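Local coordinates for putative cell filamentation protein (Bartonella quintana, PDB 4N67) that probably transfers AMP from ATP onto target proteins as a Fic-domain effector of the Bep family, and binds ADP, at residues K118-R123 / T147-A152; A93-M98 / P154-N159; Q122-T125 / N129-G132; Q136-N141 / Y176-S181. The protein carries 2 engineered substitutions. All coordinates share one frame; numbering follows the deposited sequence. Where two conformers were deposited one is given.

Interaction 1 of 4, residues K118-R123 / T147-A152; sequences KKLEQR and TALDHA. With ADP (adenosine-5'-diphosphate), chain B.
L120 and R123 of helix 112-126 pack against A148 and L149 of helix 135-152, a modest, largely apolar contact between antiparallel neighbours in the all-helical heart of the Fic domain. The short axes come within 10.7 Å of each other and run in nearly opposite directions, at 165°. The closest contact is between leucine methyls: L120 CD2 rests 3.6 Å from L149 CD2, the two side chains crossing at about a right angle. With its CG anti to the backbone N (chi1 180°), L120 reaches straight across to the other helix, and its CD1 lies 4.4 Å from A148 CB. A148 suits the place of nearest backbone approach, where its small methyl also accommodates an arginine. R123 bends at chi3 (-85°), so that its guanidinium folds back over its own helix with L120 CA beneath one face. The edge of the group then faces A148 CB, 3.7 Å from NH2, at the exposed margin of the contact. A little further along, H151 ND1 is hydrogen-bonded to E116 OE1 and ties the helices by a polar link as well. D150 is turned to the nucleotide instead: its OD1 accepts the ribose hydroxyl O3' of ADP at 2.7 Å and also a bond from Q163 NE2, while OD2 is held by S192 OG. Such helix pairing just ahead of the HPFxxGNGR signature is characteristic of the Fic fold and its nucleotide site.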
loop_
_atom_site.group_PDB
_atom_site.type_symbol
_atom_site.label_atom_id
_atom_site.label_comp_id
_atom_site.label_asym_id
_atom_site.label_seq_id
_atom_site.Cartn_x
_atom_site.Cartn_y
_atom_site.Cartn_z
ATOM N N LYS A 118 9.799 10.067 -0.033
ATOM C CA LYS A 118 11.254 10.357 0.038
ATOM C C LYS A 118 11.794 10.197 1.445
ATOM O O LYS A 118 12.843 9.558 1.651
ATOM C CB LYS A 118 11.558 11.765 -0.476
ATOM N N LYS A 119 11.076 10.734 2.433
ATOM C CA LYS A 119 11.488 10.616 3.832
ATOM C C LYS A 119 11.537 9.166 4.283
ATOM O O LYS A 119 12.463 8.761 4.994
ATOM C CB LYS A 119 10.587 11.454 4.760
ATOM N N LEU A 120 10.547 8.373 3.856
ATOM C CA LEU A 120 10.522 6.953 4.184
ATOM C C LEU A 120 11.697 6.208 3.559
ATOM O O LEU A 120 12.353 5.419 4.238
ATOM C CB LEU A 120 9.178 6.339 3.771
ATOM C CG LEU A 120 9.071 4.843 4.070
ATOM C CD1 LEU A 120 9.304 4.496 5.543
ATOM C CD2 LEU A 120 7.715 4.380 3.583
ATOM N N GLU A 121 11.978 6.497 2.283
ATOM C CA GLU A 121 13.147 5.933 1.590
ATOM C C GLU A 121 14.418 6.185 2.358
ATOM O O GLU A 121 15.223 5.290 2.576
ATOM C CB GLU A 121 13.364 6.592 0.235
ATOM C CG GLU A 121 12.401 6.216 -0.822
ATOM C CD GLU A 121 12.719 6.871 -2.160
ATOM O OE1 GLU A 121 13.701 7.640 -2.288
ATOM O OE2 GLU A 121 11.969 6.602 -3.094
ATOM N N GLN A 122 14.608 7.425 2.753
ATOM C CA GLN A 122 15.798 7.791 3.500
ATOM C C GLN A 122 15.885 7.086 4.846
ATOM O O GLN A 122 16.983 6.673 5.279
ATOM C CB GLN A 122 15.852 9.292 3.687
ATOM C CG GLN A 122 16.051 10.035 2.378
ATOM C CD GLN A 122 15.859 11.529 2.535
ATOM O OE1 GLN A 122 15.029 11.975 3.317
ATOM N NE2 GLN A 122 16.655 12.314 1.812
ATOM N N ARG A 123 14.747 6.945 5.524
ATOM C CA ARG A 123 14.727 6.251 6.809
ATOM C C ARG A 123 15.090 4.767 6.605
ATOM O O ARG A 123 15.906 4.187 7.373
ATOM C CB ARG A 123 13.364 6.430 7.514
ATOM C CG ARG A 123 13.201 7.795 8.176
ATOM C CD ARG A 123 11.956 7.919 9.054
ATOM N NE ARG A 123 10.782 8.281 8.258
ATOM C CZ ARG A 123 9.665 7.557 8.095
ATOM N NH1 ARG A 123 9.469 6.374 8.696
ATOM N NH2 ARG A 123 8.709 8.043 7.328
ATOM N N THR A 147 2.642 2.761 9.110
ATOM C CA THR A 147 1.845 3.971 9.380
ATOM C C THR A 147 2.289 5.122 8.467
ATOM O O THR A 147 1.455 5.903 8.025
ATOM C CB THR A 147 1.858 4.383 10.854
ATOM O OG1 THR A 147 3.185 4.591 11.285
ATOM C CG2 THR A 147 1.263 3.289 11.703
ATOM N N ALA A 148 3.584 5.220 8.164
ATOM C CA ALA A 148 4.049 6.217 7.203
ATOM C C ALA A 148 3.433 5.996 5.826
ATOM O O ALA A 148 2.964 6.941 5.172
ATOM C CB ALA A 148 5.563 6.199 7.126
ATOM N N LEU A 149 3.399 4.747 5.385
ATOM C CA LEU A 149 2.755 4.429 4.109
ATOM C C LEU A 149 1.272 4.748 4.133
ATOM O O LEU A 149 0.720 5.287 3.141
ATOM C CB LEU A 149 2.974 2.955 3.745
ATOM C CG LEU A 149 4.392 2.600 3.301
ATOM C CD1 LEU A 149 4.535 1.080 3.256
ATOM C CD2 LEU A 149 4.753 3.203 1.951
ATOM N N ASP A 150 0.629 4.421 5.245
ATOM C CA ASP A 150 -0.819 4.661 5.386
ATOM C C ASP A 150 -1.122 6.126 5.177
ATOM O O ASP A 150 -2.068 6.454 4.460
ATOM C CB ASP A 150 -1.354 4.282 6.785
ATOM C CG ASP A 150 -1.982 2.912 6.858
ATOM O OD1 ASP A 150 -2.339 2.330 5.829
ATOM O OD2 ASP A 150 -2.243 2.473 8.012
ATOM N N HIS A 151 -0.349 6.999 5.816
ATOM C CA HIS A 151 -0.602 8.417 5.711
ATOM C C HIS A 151 -0.329 8.915 4.304
ATOM O O HIS A 151 -1.077 9.740 3.790
ATOM C CB HIS A 151 0.209 9.229 6.717
ATOM C CG HIS A 151 -0.109 10.685 6.658
ATOM N ND1 HIS A 151 0.614 11.569 5.894
ATOM C CD2 HIS A 151 -1.113 11.403 7.218
ATOM C CE1 HIS A 151 0.066 12.768 5.975
ATOM N NE2 HIS A 151 -0.975 12.700 6.782
ATOM N N ALA A 152 0.739 8.440 3.687
ATOM C CA ALA A 152 1.063 8.903 2.326
ATOM C C ALA A 152 -0.039 8.537 1.312
ATOM O O ALA A 152 -0.367 9.332 0.425
ATOM C CB ALA A 152 2.401 8.355 1.872
HETATM P PB ADP B . -7.870 1.948 -0.939
HETATM O O1B ADP B . -8.894 3.093 -0.994
HETATM O O2B ADP B . -6.490 2.483 -1.108
HETATM O O3B ADP B . -8.165 0.796 -1.903
HETATM P PA ADP B . -7.599 0.392 1.542
HETATM O O1A ADP B . -8.722 -0.452 2.165
HETATM O O2A ADP B . -6.578 -0.353 0.715
HETATM O O3A ADP B . -8.257 1.537 0.567
HETATM O "O5'" ADP B . -6.943 1.237 2.716
HETATM C "C5'" ADP B . -5.643 1.825 2.588
HETATM C "C4'" ADP B . -5.007 1.863 3.973
HETATM O "O4'" ADP B . -5.661 2.870 4.772
HETATM C "C3'" ADP B . -5.110 0.535 4.717
HETATM O "O3'" ADP B . -3.854 0.210 5.345
HETATM C "C2'" ADP B . -6.186 0.800 5.754
HETATM O "O2'" ADP B . -6.078 0.005 6.942
HETATM C "C1'" ADP B . -5.984 2.260 6.039
HETATM N N9 ADP B . -7.156 2.955 6.608
HETATM C C8 ADP B . -8.459 2.615 6.551
HETATM N N7 ADP B . -9.174 3.572 7.190
HETATM C C5 ADP B . -8.344 4.516 7.650
HETATM C C6 ADP B . -8.445 5.772 8.405
HETATM N N6 ADP B . -9.691 6.194 8.780
HETATM N N1 ADP B . -7.338 6.480 8.683
HETATM C C2 ADP B . -6.120 6.027 8.274
HETATM N N3 ADP B . -5.967 4.873 7.587
HETATM C C4 ADP B . -7.000 4.103 7.250
#

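Interaction 2 of 4, residues A93-M98 / P154-N159; sequences ACMPAM and PFRKGN. With ADP (adenosine-5'-diphosphate), chain B.
Around the guanidinium of R156, M95 SD and M98 CE come up at a slant from the other loop, while Y13 makes a cation-pi contact with the same arginine. M95 SD lies 3.6 Å from R156 NE; its chain, extended beyond CG, carries the soft, polarisable sulfur across the arginine's path. M98 was modelled in two conformers, and the approach of its CE to R156 NH1 is therefore tentative. The F155 ring has P154 CB over one face and stacks with H66, whereas the flat amide of N159 works by its edge. N159 OD1 takes the F155 N-H at 2.9 Å on a lone pair in the carbonyl plane, and ND2 returns a nearly straight bond (177°) to F155 O. This two-way grip fixes the amide's rotation and leaves ND2 aimed also at ADP O2B, 2.8 Å away. The backbone adds two more bonds to the beta-phosphate: N159 N also donates to O2B, and G158 N meets O3B at 2.9 Å. Glycine suits position 158, where phi is 89°, since without a CB it avoids strain with the preceding carbonyl. These residues form part of the HPFxxGNGR signature, an anion-binding loop running from helix 135-152 to helix 164-174. Its P154 packs on I113 and L117 of helix 112-126 and on L62 of helix 59-70, while M95 and M98 follow strand 92-93, which pairs with strand 85-86.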
loop_
_atom_site.group_PDB
_atom_site.type_symbol
_atom_site.label_atom_id
_atom_site.label_comp_id
_atom_site.label_asym_id
_atom_site.label_seq_id
_atom_site.Cartn_x
_atom_site.Cartn_y
_atom_site.Cartn_z
ATOM N N ALA A 93 -7.047 12.656 -15.110
ATOM C CA ALA A 93 -7.510 12.506 -13.722
ATOM C C ALA A 93 -6.356 12.618 -12.742
ATOM O O ALA A 93 -5.219 12.283 -13.061
ATOM C CB ALA A 93 -8.196 11.161 -13.540
ATOM N N CYS A 94 -6.680 13.096 -11.551
ATOM C CA CYS A 94 -5.817 13.007 -10.394
ATOM C C CYS A 94 -6.658 13.330 -9.170
ATOM O O CYS A 94 -7.798 13.755 -9.289
ATOM C CB CYS A 94 -4.628 13.940 -10.504
ATOM S SG CYS A 94 -5.063 15.682 -10.683
ATOM N N MET A 95 -6.076 13.116 -8.000
ATOM C CA MET A 95 -6.778 13.386 -6.753
ATOM C C MET A 95 -5.772 13.688 -5.660
ATOM O O MET A 95 -5.457 12.862 -4.831
ATOM C CB MET A 95 -7.690 12.233 -6.382
ATOM C CG MET A 95 -8.642 12.607 -5.255
ATOM S SD MET A 95 -9.927 11.380 -5.110
ATOM C CE MET A 95 -10.963 12.112 -3.842
ATOM N N PRO A 96 -5.284 14.913 -5.638
ATOM C CA PRO A 96 -4.213 15.266 -4.714
ATOM C C PRO A 96 -4.638 15.257 -3.262
ATOM O O PRO A 96 -3.790 15.098 -2.386
ATOM C CB PRO A 96 -3.805 16.680 -5.141
ATOM C CG PRO A 96 -4.708 17.070 -6.219
ATOM C CD PRO A 96 -5.460 15.901 -6.714
ATOM N N ALA A 97 -5.928 15.429 -3.011
ATOM C CA ALA A 97 -6.421 15.422 -1.637
ATOM C C ALA A 97 -7.427 14.294 -1.443
ATOM O O ALA A 97 -8.360 14.143 -2.233
ATOM C CB ALA A 97 -7.057 16.760 -1.294
ATOM N N MET A 98 -7.212 13.487 -0.401
ATOM C CA MET A 98 -8.132 12.401 -0.015
ATOM C C MET A 98 -8.216 12.348 1.507
ATOM O O MET A 98 -7.223 12.526 2.190
ATOM C CB MET A 98 -7.681 11.024 -0.546
ATOM C CG MET A 98 -7.661 10.893 -2.066
ATOM S SD MET A 98 -7.535 9.176 -2.637
ATOM C CE MET A 98 -9.238 8.676 -2.571
ATOM N N PRO A 154 -0.491 6.801 -1.467
ATOM C CA PRO A 154 -0.084 7.444 -2.715
ATOM C C PRO A 154 -0.955 7.264 -3.927
ATOM O O PRO A 154 -0.786 8.012 -4.878
ATOM C CB PRO A 154 1.313 6.859 -2.988
ATOM C CG PRO A 154 1.742 6.309 -1.677
ATOM C CD PRO A 154 0.512 5.827 -1.012
ATOM N N PHE A 155 -1.847 6.273 -3.903
ATOM C CA PHE A 155 -2.642 5.905 -5.073
ATOM C C PHE A 155 -4.116 6.250 -4.914
ATOM O O PHE A 155 -4.640 6.327 -3.815
ATOM C CB PHE A 155 -2.431 4.411 -5.386
ATOM C CG PHE A 155 -0.974 4.019 -5.509
ATOM C CD1 PHE A 155 -0.265 4.276 -6.685
ATOM C CD2 PHE A 155 -0.293 3.457 -4.454
ATOM C CE1 PHE A 155 1.072 3.974 -6.779
ATOM C CE2 PHE A 155 1.056 3.163 -4.562
ATOM C CZ PHE A 155 1.731 3.431 -5.729
ATOM N N ARG A 156 -4.788 6.385 -6.035
ATOM C CA ARG A 156 -6.229 6.660 -5.983
ATOM C C ARG A 156 -7.005 5.518 -5.296
ATOM O O ARG A 156 -8.001 5.774 -4.600
ATOM C CB ARG A 156 -6.746 6.935 -7.387
ATOM C CG ARG A 156 -8.253 7.037 -7.499
ATOM C CD ARG A 156 -8.829 8.220 -6.715
ATOM N NE ARG A 156 -10.291 8.247 -6.845
ATOM C CZ ARG A 156 -11.136 7.427 -6.217
ATOM N NH1 ARG A 156 -10.707 6.478 -5.410
ATOM N NH2 ARG A 156 -12.447 7.524 -6.470
ATOM N N LYS A 157 -6.556 4.287 -5.511
ATOM C CA LYS A 157 -7.117 3.103 -4.893
ATOM C C LYS A 157 -6.061 2.009 -4.910
ATOM O O LYS A 157 -5.108 2.094 -5.705
ATOM C CB LYS A 157 -8.357 2.628 -5.668
ATOM C CG LYS A 157 -9.198 1.607 -4.939
ATOM C CD LYS A 157 -10.425 1.238 -5.754
ATOM C CE LYS A 157 -11.134 0.046 -5.112
ATOM N NZ LYS A 157 -11.383 -1.052 -6.105
ATOM N N GLY A 158 -6.224 1.011 -4.035
ATOM C CA GLY A 158 -5.301 -0.123 -3.993
ATOM C C GLY A 158 -4.130 0.106 -3.064
ATOM O O GLY A 158 -3.141 -0.624 -3.117
ATOM N N ASN A 159 -4.233 1.079 -2.175
ATOM C CA ASN A 159 -3.122 1.363 -1.270
ATOM C C ASN A 159 -2.831 0.212 -0.288
ATOM O O ASN A 159 -1.682 -0.159 -0.097
ATOM C CB ASN A 159 -3.344 2.636 -0.506
ATOM C CG ASN A 159 -3.342 3.841 -1.416
ATOM O OD1 ASN A 159 -2.270 4.296 -1.809
ATOM N ND2 ASN A 159 -4.522 4.280 -1.836
HETATM P PB ADP B . -7.870 1.948 -0.939
HETATM O O1B ADP B . -8.894 3.093 -0.994
HETATM O O2B ADP B . -6.490 2.483 -1.108
HETATM O O3B ADP B . -8.165 0.796 -1.903
HETATM P PA ADP B . -7.599 0.392 1.542
HETATM O O1A ADP B . -8.722 -0.452 2.165
HETATM O O2A ADP B . -6.578 -0.353 0.715
HETATM O O3A ADP B . -8.257 1.537 0.567
HETATM O "O5'" ADP B . -6.943 1.237 2.716
HETATM C "C5'" ADP B . -5.643 1.825 2.588
HETATM C "C4'" ADP B . -5.007 1.863 3.973
HETATM O "O4'" ADP B . -5.661 2.870 4.772
HETATM C "C3'" ADP B . -5.110 0.535 4.717
HETATM O "O3'" ADP B . -3.854 0.210 5.345
HETATM C "C2'" ADP B . -6.186 0.800 5.754
HETATM O "O2'" ADP B . -6.078 0.005 6.942
HETATM C "C1'" ADP B . -5.984 2.260 6.039
HETATM N N9 ADP B . -7.156 2.955 6.608
HETATM C C8 ADP B . -8.459 2.615 6.551
HETATM N N7 ADP B . -9.174 3.572 7.190
HETATM C C5 ADP B . -8.344 4.516 7.650
HETATM C C6 ADP B . -8.445 5.772 8.405
HETATM N N6 ADP B . -9.691 6.194 8.780
HETATM N N1 ADP B . -7.338 6.480 8.683
HETATM C C2 ADP B . -6.120 6.027 8.274
HETATM N N3 ADP B . -5.967 4.873 7.587
HETATM C C4 ADP B . -7.000 4.103 7.250
#

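Interaction 3 of 4, residues Q122-T125 / N129-G132; sequences QRLT and NLQG
L124, N129 and L130 carry this contact, in which the chain leaving helix 112-126 folds back on the helix's last turn. L124 has the most surface buried. Its carbonyl O receives the backbone N-H of N129 at 2.8 Å and 165°, a bond spanning five residues that joins the helix end to the loop. The closeness of the backbones, with CA atoms of L124 and N129 only 4.8 Å apart, follows from this link. N129 turns its amide toward the helix: with CG beside the backbone N and anti to the carbonyl carbon (chi1 -65°), OD1 is carried back to lie 3.7 Å from L124 CB, a plain van der Waals contact, while ND2 has a weak hydrogen bond to G55 O. Asparagine is suited to the spot because its side chain tolerates the left-handed backbone (phi 52°) better than most, and L130 follows in the same region with phi 63°. These two successive left-handed residues redirect the chain and bring L130 round to the apolar side of the helix. There L130 CG lies 4.1 Å from L124 CD2, the two leucines meeting at an oblique angle. Both are buried and reach further into the domain: L124 packs on V145, F166 and L170, and L130 on F138, N141 and L170. F57 lines the same region beside L124 and N129. The mixture of chemistry implies a division of labour: one directional backbone bond satisfies a carbonyl at the end of the helix, where carbonyls tend to lack partners, while L124 from the helix and L130 from the loop pack together against helices 135-152 and 164-174.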
loop_
_atom_site.group_PDB
_atom_site.type_symbol
_atom_site.label_atom_id
_atom_site.label_comp_id
_atom_site.label_asym_id
_atom_site.label_seq_id
_atom_site.Cartn_x
_atom_site.Cartn_y
_atom_site.Cartn_z
ATOM N N GLN A 122 14.608 7.425 2.753
ATOM C CA GLN A 122 15.798 7.791 3.500
ATOM C C GLN A 122 15.885 7.086 4.846
ATOM O O GLN A 122 16.983 6.673 5.279
ATOM C CB GLN A 122 15.852 9.292 3.687
ATOM C CG GLN A 122 16.051 10.035 2.378
ATOM C CD GLN A 122 15.859 11.529 2.535
ATOM O OE1 GLN A 122 15.029 11.975 3.317
ATOM N NE2 GLN A 122 16.655 12.314 1.812
ATOM N N ARG A 123 14.747 6.945 5.524
ATOM C CA ARG A 123 14.727 6.251 6.809
ATOM C C ARG A 123 15.090 4.767 6.605
ATOM O O ARG A 123 15.906 4.187 7.373
ATOM C CB ARG A 123 13.364 6.430 7.514
ATOM C CG ARG A 123 13.201 7.795 8.176
ATOM C CD ARG A 123 11.956 7.919 9.054
ATOM N NE ARG A 123 10.782 8.281 8.258
ATOM C CZ ARG A 123 9.665 7.557 8.095
ATOM N NH1 ARG A 123 9.469 6.374 8.696
ATOM N NH2 ARG A 123 8.709 8.043 7.328
ATOM N N LEU A 124 14.539 4.141 5.551
ATOM C CA LEU A 124 14.848 2.733 5.296
ATOM C C LEU A 124 16.322 2.558 4.970
ATOM O O LEU A 124 16.959 1.624 5.453
ATOM C CB LEU A 124 13.962 2.121 4.206
ATOM C CG LEU A 124 12.536 1.902 4.665
ATOM C CD1 LEU A 124 11.667 1.619 3.450
ATOM C CD2 LEU A 124 12.474 0.783 5.685
ATOM N N THR A 125 16.879 3.464 4.174
ATOM C CA THR A 125 18.306 3.368 3.852
ATOM C C THR A 125 19.141 3.524 5.113
ATOM O O THR A 125 20.093 2.759 5.349
ATOM C CB THR A 125 18.733 4.414 2.813
ATOM O OG1 THR A 125 18.044 4.169 1.587
ATOM C CG2 THR A 125 20.249 4.324 2.585
ATOM N N ASN A 129 17.361 -1.143 5.700
ATOM C CA ASN A 129 16.127 -1.869 5.381
ATOM C C ASN A 129 15.626 -2.741 6.511
ATOM O O ASN A 129 15.057 -3.817 6.273
ATOM C CB ASN A 129 16.306 -2.697 4.116
ATOM C CG ASN A 129 16.521 -1.832 2.911
ATOM O OD1 ASN A 129 16.022 -0.690 2.846
ATOM N ND2 ASN A 129 17.286 -2.349 1.952
ATOM N N LEU A 130 15.813 -2.260 7.737
ATOM C CA LEU A 130 15.412 -2.968 8.948
ATOM C C LEU A 130 16.102 -4.301 9.195
ATOM O O LEU A 130 15.605 -5.093 9.981
ATOM C CB LEU A 130 13.886 -3.145 8.989
ATOM C CG LEU A 130 13.023 -1.909 8.715
ATOM C CD1 LEU A 130 11.553 -2.212 9.024
ATOM C CD2 LEU A 130 13.524 -0.710 9.519
ATOM N N GLN A 131 17.264 -4.528 8.580
ATOM C CA GLN A 131 18.075 -5.697 8.889
ATOM C C GLN A 131 18.762 -5.570 10.252
ATOM O O GLN A 131 18.944 -4.470 10.781
ATOM C CB GLN A 131 19.146 -5.892 7.819
ATOM C CG GLN A 131 18.609 -6.186 6.442
ATOM C CD GLN A 131 19.709 -6.380 5.415
ATOM O OE1 GLN A 131 19.695 -5.743 4.370
ATOM N NE2 GLN A 131 20.661 -7.259 5.705
ATOM N N GLY A 132 19.107 -6.706 10.855
ATOM C CA GLY A 132 19.855 -6.702 12.084
ATOM C C GLY A 132 19.089 -6.310 13.323
ATOM O O GLY A 132 19.661 -5.866 14.316
#

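Interaction 4 of 4, residues Q136-N141 / Y176-S181; sequences QEFAAN and YKIDFS
F138 and Y176 lie face over face as an offset stack, ring centroids 4.4 Å apart and planes only 17° from parallel. The displacement places F138 CG 3.5 Å from Y176 CD2. The two side chains run past each other in opposite directions, which brings each CB over the partner's ring: F138 CB is 4.1 Å from the Y176 centroid, and Y176 CB sits 4.2 Å from that of F138, both as CH-pi contacts. I178 takes the edge of the phenylalanine instead, with CD1 in the ring plane and 3.8 Å from F138 CE2. With CG anti to the backbone N (chi1 176°), F138 extends its ring toward the strand; a wholly apolar ring suits this buried place. The contact joins helix 135-152 of the Fic helical bundle to strand 176-178, which pairs antiparallel with strand 212-214. Because Y176 and I178 are two apart on the strand, both point to the helix while K177 between them points away. Tyrosine adds a polar anchor: its OH is hydrogen-bonded to L133 O in the loop before the helix, and this helps set the position of the ring. Farther out, L130, L133 and A174 pack about F138, while F208, I211 and T212 lie against I178. On the helix, N141 ND2 gives E137 O a 2.9 Å bond that joins the regular one from N141 N, the two donors arriving from opposite faces of the carbonyl, and N141 OD1 is bonded to K127 NZ.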
loop_
_atom_site.group_PDB
_atom_site.type_symbol
_atom_site.label_atom_id
_atom_site.label_comp_id
_atom_site.label_asym_id
_atom_site.label_seq_id
_atom_site.Cartn_x
_atom_site.Cartn_y
_atom_site.Cartn_z
ATOM N N GLN A 136 11.242 -7.968 18.389
ATOM C CA GLN A 136 10.431 -6.873 18.944
ATOM C C GLN A 136 10.720 -5.566 18.192
ATOM O O GLN A 136 9.805 -4.844 17.812
ATOM C CB GLN A 136 10.739 -6.688 20.432
ATOM N N GLU A 137 11.994 -5.248 18.019
ATOM C CA GLU A 137 12.402 -4.049 17.276
ATOM C C GLU A 137 11.906 -4.060 15.835
ATOM O O GLU A 137 11.490 -3.024 15.290
ATOM C CB GLU A 137 13.905 -3.911 17.245
ATOM C CG GLU A 137 14.428 -3.554 18.609
ATOM C CD GLU A 137 15.905 -3.749 18.737
ATOM O OE1 GLU A 137 16.583 -4.216 17.780
ATOM O OE2 GLU A 137 16.394 -3.438 19.840
ATOM N N PHE A 138 12.015 -5.221 15.198
ATOM C CA PHE A 138 11.603 -5.303 13.826
ATOM C C PHE A 138 10.111 -4.977 13.741
ATOM O O PHE A 138 9.673 -4.194 12.881
ATOM C CB PHE A 138 11.884 -6.671 13.214
ATOM C CG PHE A 138 11.361 -6.771 11.818
ATOM C CD1 PHE A 138 12.085 -6.257 10.752
ATOM C CD2 PHE A 138 10.105 -7.284 11.578
ATOM C CE1 PHE A 138 11.577 -6.280 9.464
ATOM C CE2 PHE A 138 9.580 -7.309 10.302
ATOM C CZ PHE A 138 10.326 -6.812 9.244
ATOM N N ALA A 139 9.318 -5.588 14.630
ATOM C CA ALA A 139 7.862 -5.343 14.626
ATOM C C ALA A 139 7.540 -3.875 14.828
ATOM O O ALA A 139 6.674 -3.330 14.122
ATOM C CB ALA A 139 7.114 -6.206 15.631
ATOM N N ALA A 140 8.220 -3.221 15.756
ATOM C CA ALA A 140 7.936 -1.808 16.020
ATOM C C ALA A 140 8.313 -0.953 14.810
ATOM O O ALA A 140 7.604 -0.014 14.441
ATOM C CB ALA A 140 8.687 -1.337 17.262
ATOM N N ASN A 141 9.437 -1.278 14.182
ATOM C CA ASN A 141 9.906 -0.498 13.071
ATOM C C ASN A 141 9.023 -0.740 11.847
ATOM O O ASN A 141 8.743 0.202 11.101
ATOM C CB ASN A 141 11.365 -0.818 12.737
ATOM C CG ASN A 141 12.344 0.018 13.541
ATOM O OD1 ASN A 141 12.684 1.125 13.144
ATOM N ND2 ASN A 141 12.814 -0.513 14.650
ATOM N N TYR A 176 12.438 -11.857 8.077
ATOM C CA TYR A 176 11.165 -12.071 8.794
ATOM C C TYR A 176 10.016 -12.339 7.833
ATOM O O TYR A 176 9.904 -11.688 6.773
ATOM C CB TYR A 176 10.846 -10.840 9.626
ATOM C CG TYR A 176 11.732 -10.673 10.834
ATOM C CD1 TYR A 176 11.481 -11.399 11.981
ATOM C CD2 TYR A 176 12.856 -9.813 10.836
ATOM C CE1 TYR A 176 12.274 -11.293 13.100
ATOM C CE2 TYR A 176 13.653 -9.707 11.960
ATOM C CZ TYR A 176 13.364 -10.444 13.095
ATOM O OH TYR A 176 14.155 -10.379 14.247
ATOM N N LYS A 177 9.152 -13.289 8.191
ATOM C CA LYS A 177 7.953 -13.569 7.438
ATOM C C LYS A 177 6.832 -12.746 8.054
ATOM O O LYS A 177 6.541 -12.905 9.218
ATOM C CB LYS A 177 7.569 -15.057 7.488
ATOM C CG LYS A 177 6.281 -15.302 6.725
ATOM C CD LYS A 177 5.951 -16.754 6.470
ATOM C CE LYS A 177 4.649 -16.851 5.692
ATOM N NZ LYS A 177 4.643 -16.053 4.443
ATOM N N ILE A 178 6.198 -11.879 7.261
ATOM C CA ILE A 178 5.047 -11.076 7.715
ATOM C C ILE A 178 3.839 -11.637 6.984
ATOM O O ILE A 178 3.820 -11.641 5.752
ATOM C CB ILE A 178 5.223 -9.581 7.387
ATOM C CG1 ILE A 178 6.470 -9.021 8.080
ATOM C CG2 ILE A 178 3.965 -8.793 7.765
ATOM C CD1 ILE A 178 6.761 -7.560 7.749
ATOM N N ASP A 179 2.850 -12.120 7.743
ATOM C CA ASP A 179 1.694 -12.852 7.161
ATOM C C ASP A 179 0.381 -12.188 7.548
ATOM O O ASP A 179 -0.175 -12.429 8.630
ATOM C CB ASP A 179 1.743 -14.326 7.584
ATOM C CG ASP A 179 0.678 -15.181 6.884
ATOM O OD1 ASP A 179 -0.188 -14.589 6.181
ATOM O OD2 ASP A 179 0.734 -16.412 7.056
ATOM N N PHE A 180 -0.143 -11.361 6.650
ATOM C CA PHE A 180 -1.329 -10.571 6.969
ATOM C C PHE A 180 -2.588 -11.399 7.001
ATOM O O PHE A 180 -3.583 -10.946 7.536
ATOM C CB PHE A 180 -1.513 -9.425 5.982
ATOM C CG PHE A 180 -0.506 -8.328 6.154
ATOM C CD1 PHE A 180 -0.733 -7.326 7.062
ATOM C CD2 PHE A 180 0.635 -8.274 5.366
ATOM C CE1 PHE A 180 0.152 -6.282 7.222
ATOM C CE2 PHE A 180 1.546 -7.232 5.522
ATOM C CZ PHE A 180 1.307 -6.231 6.443
ATOM N N SER A 181 -2.499 -12.604 6.445
ATOM C CA SER A 181 -3.627 -13.560 6.466
ATOM C C SER A 181 -3.962 -14.030 7.872
ATOM O O SER A 181 -5.049 -14.584 8.103
ATOM C CB SER A 181 -3.341 -14.753 5.544
ATOM O OG SER A 181 -2.511 -15.735 6.112
#

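Overall arrangement
Helix 135-152 runs through the arrangement: its N-terminal part serves interaction 4 and its C-terminal part interaction 1, whose centres are about 17 Å apart. Helix 112-126 links interactions 1 and 3, which share Q122 and R123, with centres about 12 Å apart. Interaction 3 closes before interaction 4 opens, and the two touch where L130 packs on F138 and N141. Along the chain, interactions 1 and 3 are nested inside the loop closed by interaction 2, while interaction 4 crosses both 1 and 2. Only interactions 1 and 2 touch ADP, and they meet where L149 packs on P154. Interactions 2 and 4 lie on opposite sides of the chain's centre, about 27 Å apart between centres; helix 135-152 leads from the strand contact toward the nucleotide loop.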